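Local coordinates for protein transmembrane oligosaccharyl transferase, putative (Archaeoglobus fulgidus, PDB 3VGP) that is the C-terminal globular domain of a putative archaeal membrane transferase of the AglB family, at residues D93-K98 / P106-I111. The protein carries 1 engineered substitution. Sequence-based numbering, arbitrary orientation.
Sequences DEITMK and PAIMRI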
ATOM      1  N   ASP A  93      -6.616   4.456   7.508  1.00 15.08           N
ATOM      2  CA  ASP A  93      -7.491   5.606   7.283  1.00 17.27           C
ATOM      3  C   ASP A  93      -6.731   6.803   6.727  1.00 16.11           C
ATOM      4  O   ASP A  93      -7.247   7.529   5.871  1.00 16.67           O
ATOM      5  CB  ASP A  93      -8.190   6.040   8.579  1.00 19.50           C
ATOM      6  CG  ASP A  93      -9.270   5.074   9.023  1.00 22.76           C
ATOM      7  OD1 ASP A  93      -9.738   4.267   8.193  1.00 23.91           O
ATOM      8  OD2 ASP A  93      -9.668   5.140  10.210  1.00 23.35           O
ATOM      9  N   GLU A  94      -5.505   6.998   7.200  1.00 18.50           N
ATOM     10  CA  GLU A  94      -4.687   8.137   6.776  1.00 19.31           C
ATOM     11  C   GLU A  94      -4.484   8.319   5.274  1.00 20.89           C
ATOM     12  O   GLU A  94      -4.311   9.444   4.816  1.00 20.01           O
ATOM     13  CB  GLU A  94      -3.313   8.096   7.458  1.00 22.72           C
ATOM     14  CG  GLU A  94      -2.450   6.901   7.069  1.00 27.37           C
ATOM     15  CD  GLU A  94      -1.031   7.000   7.604  1.00 30.66           C
ATOM     16  OE1 GLU A  94      -0.230   6.075   7.339  1.00 30.08           O
ATOM     17  OE2 GLU A  94      -0.716   8.003   8.283  1.00 29.24           O
ATOM     18  N   ILE A  95      -4.481   7.237   4.498  1.00 21.09           N
ATOM     19  CA  ILE A  95      -4.280   7.401   3.060  1.00 18.89           C
ATOM     20  C   ILE A  95      -5.581   7.473   2.273  1.00 19.95           C
ATOM     21  O   ILE A  95      -5.575   7.468   1.038  1.00 20.50           O
ATOM     22  CB  ILE A  95      -3.365   6.283   2.466  1.00 18.03           C
ATOM     23  CG1 ILE A  95      -4.006   4.902   2.624  1.00 16.92           C
ATOM     24  CG2 ILE A  95      -2.024   6.297   3.170  1.00 19.66           C
ATOM     25  CD1 ILE A  95      -3.238   3.812   1.880  1.00 16.08           C
ATOM     26  N   THR A  96      -6.698   7.560   2.992  1.00 19.83           N
ATOM     27  CA  THR A  96      -8.010   7.642   2.360  1.00 20.47           C
ATOM     28  C   THR A  96      -8.583   9.040   2.560  1.00 19.75           C
ATOM     29  O   THR A  96      -7.974   9.879   3.226  1.00 21.92           O
ATOM     30  CB  THR A  96      -8.995   6.635   2.973  1.00 20.39           C
ATOM     31  OG1 THR A  96      -9.452   7.116   4.245  1.00 20.70           O
ATOM     32  CG2 THR A  96      -8.309   5.281   3.162  1.00 20.30           C
HETATM   33  N   MSE A  97      -9.755   9.287   1.985  1.00 21.18           N
HETATM   34  CA  MSE A  97     -10.392  10.592   2.104  1.00 23.17           C
HETATM   35  C   MSE A  97     -11.381  10.673   3.262  1.00 24.74           C
HETATM   36  O   MSE A  97     -12.340  11.439   3.215  1.00 26.25           O
HETATM   37  CB  MSE A  97     -11.086  10.961   0.791  1.00 25.04           C
HETATM   38  CG  MSE A  97     -10.117  11.353  -0.327  1.00 25.95           C
HETATM   39 SE   MSE A  97      -9.011  12.892   0.105  1.00 37.88          SE
HETATM   40  CE  MSE A  97     -10.354  14.268  -0.052  1.00 31.02           C
ATOM     41  N   LYS A  98     -11.138   9.884   4.305  1.00 26.17           N
ATOM     42  CA  LYS A  98     -12.005   9.886   5.480  1.00 28.13           C
ATOM     43  C   LYS A  98     -12.084  11.306   6.038  1.00 28.75           C
ATOM     44  O   LYS A  98     -13.161  11.798   6.379  1.00 29.61           O
ATOM     45  CB  LYS A  98     -11.447   8.931   6.539  1.00 29.81           C
ATOM     46  CG  LYS A  98     -12.214   8.907   7.857  1.00 32.98           C
ATOM     47  CD  LYS A  98     -11.650   7.833   8.786  1.00 34.60           C
ATOM     48  CE  LYS A  98     -12.366   7.797  10.135  1.00 37.15           C
ATOM     49  NZ  LYS A  98     -12.058   8.975  10.993  1.00 38.60           N
ATOM     50  N   PRO A 106      -3.954  13.074  -1.217  1.00 17.57           N
ATOM     51  CA  PRO A 106      -3.552  14.048  -2.237  1.00 18.40           C
ATOM     52  C   PRO A 106      -2.075  13.861  -2.604  1.00 17.95           C
ATOM     53  O   PRO A 106      -1.696  13.996  -3.765  1.00 18.80           O
ATOM     54  CB  PRO A 106      -3.823  15.387  -1.554  1.00 18.79           C
ATOM     55  CG  PRO A 106      -5.042  15.073  -0.719  1.00 19.65           C
ATOM     56  CD  PRO A 106      -4.651  13.740  -0.101  1.00 16.86           C
ATOM     57  N   ALA A 107      -1.247  13.543  -1.610  1.00 16.45           N
ATOM     58  CA  ALA A 107       0.176  13.325  -1.842  1.00 18.05           C
ATOM     59  C   ALA A 107       0.351  12.108  -2.737  1.00 18.35           C
ATOM     60  O   ALA A 107       1.171  12.108  -3.651  1.00 19.89           O
ATOM     61  CB  ALA A 107       0.908  13.112  -0.510  1.00 19.90           C
ATOM     62  N   ILE A 108      -0.427  11.066  -2.466  1.00 17.66           N
ATOM     63  CA  ILE A 108      -0.368   9.851  -3.267  1.00 17.18           C
ATOM     64  C   ILE A 108      -0.730  10.186  -4.713  1.00 18.42           C
ATOM     65  O   ILE A 108      -0.054   9.756  -5.647  1.00 16.72           O
ATOM     66  CB  ILE A 108      -1.339   8.777  -2.711  1.00 15.79           C
ATOM     67  CG1 ILE A 108      -0.784   8.217  -1.396  1.00 16.88           C
ATOM     68  CG2 ILE A 108      -1.541   7.670  -3.726  1.00 18.87           C
ATOM     69  CD1 ILE A 108      -1.734   7.265  -0.663  1.00 15.57           C
HETATM   70  N   MSE A 109      -1.792  10.966  -4.895  1.00 16.91           N
HETATM   71  CA  MSE A 109      -2.213  11.366  -6.231  1.00 18.78           C
HETATM   72  C   MSE A 109      -1.102  12.121  -6.962  1.00 18.80           C
HETATM   73  O   MSE A 109      -0.856  11.869  -8.142  1.00 18.47           O
HETATM   74  CB  MSE A 109      -3.468  12.236  -6.161  1.00 20.97           C
HETATM   75  CG  MSE A 109      -4.731  11.470  -5.815  1.00 26.20           C
HETATM   76 SE   MSE A 109      -6.304  12.558  -6.065  1.00 41.19          SE
HETATM   77  CE  MSE A 109      -6.299  12.592  -7.996  1.00 33.22           C
ATOM     78  N   ARG A 110      -0.432  13.036  -6.267  1.00 18.71           N
ATOM     79  CA  ARG A 110       0.652  13.805  -6.879  1.00 20.29           C
ATOM     80  C   ARG A 110       1.778  12.899  -7.364  1.00 20.42           C
ATOM     81  O   ARG A 110       2.267  13.052  -8.484  1.00 20.99           O
ATOM     82  CB  ARG A 110       1.230  14.829  -5.895  1.00 21.93           C
ATOM     83  CG  ARG A 110       0.252  15.904  -5.459  1.00 24.79           C
ATOM     84  CD  ARG A 110       0.969  17.108  -4.868  1.00 27.31           C
ATOM     85  NE  ARG A 110       0.025  18.048  -4.272  1.00 27.63           N
ATOM     86  CZ  ARG A 110      -0.532  17.882  -3.077  1.00 29.28           C
ATOM     87  NH1 ARG A 110      -0.233  16.815  -2.348  1.00 30.37           N
ATOM     88  NH2 ARG A 110      -1.394  18.777  -2.613  1.00 30.01           N
ATOM     89  N   ILE A 111       2.190  11.962  -6.516  1.00 22.18           N
ATOM     90  CA  ILE A 111       3.262  11.034  -6.867  1.00 22.02           C
ATOM     91  C   ILE A 111       2.858  10.165  -8.056  1.00 22.32           C
ATOM     92  O   ILE A 111       3.703   9.779  -8.870  1.00 23.22           O
ATOM     93  CB  ILE A 111       3.630  10.134  -5.667  1.00 24.30           C
ATOM     94  CG1 ILE A 111       4.211  10.991  -4.539  1.00 27.24           C
ATOM     95  CG2 ILE A 111       4.626   9.063  -6.092  1.00 23.49           C
ATOM     96  CD1 ILE A 111       5.469  11.746  -4.919  1.00 29.62           C
TER
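The carbonyl oxygen of D93 is held twice by T96. D93 O accepts from T96 N at 2.9 Å and from T96 OG1 at 2.8 Å. The hydroxyl lies in the carbonyl plane, on a lone pair, with a C=O...OG1 angle of 131°. T96 OG1 in turn accepts from K98 N at 3.2 Å, which makes an ST turn. These bonds fix the chain where the short 3-10 segment 93-95 ends, in the loop that leads from strand 88-91 to helix 105-111. From this loop, I95 and M97 pack against the first part of the helix. No hydrogen bond crosses the contact, which is small and apolar.

I108 points toward the loop. Its chi2 of 173° extends the chain, and its terminal CD1 meets the branch point of I95. I108 CD1 is 3.7 Å from I95 CB and 4.0 Å from I95 CG2. The two side chains cross at a slant. F69 of helix 58-69 and L133 of helix 132-138 also touch I95, while W38 and A66 touch I108. The loop is tied to the residues just before the helix by a salt bridge from E94 to K104 and a hydrogen bond from T103 OG1 to T96 O.

I95 O is buried here and has no polar partner in the model. M97, a selenomethionine, makes the looser second contact: its SE lies 4.4 Å from CD of the P106 ring.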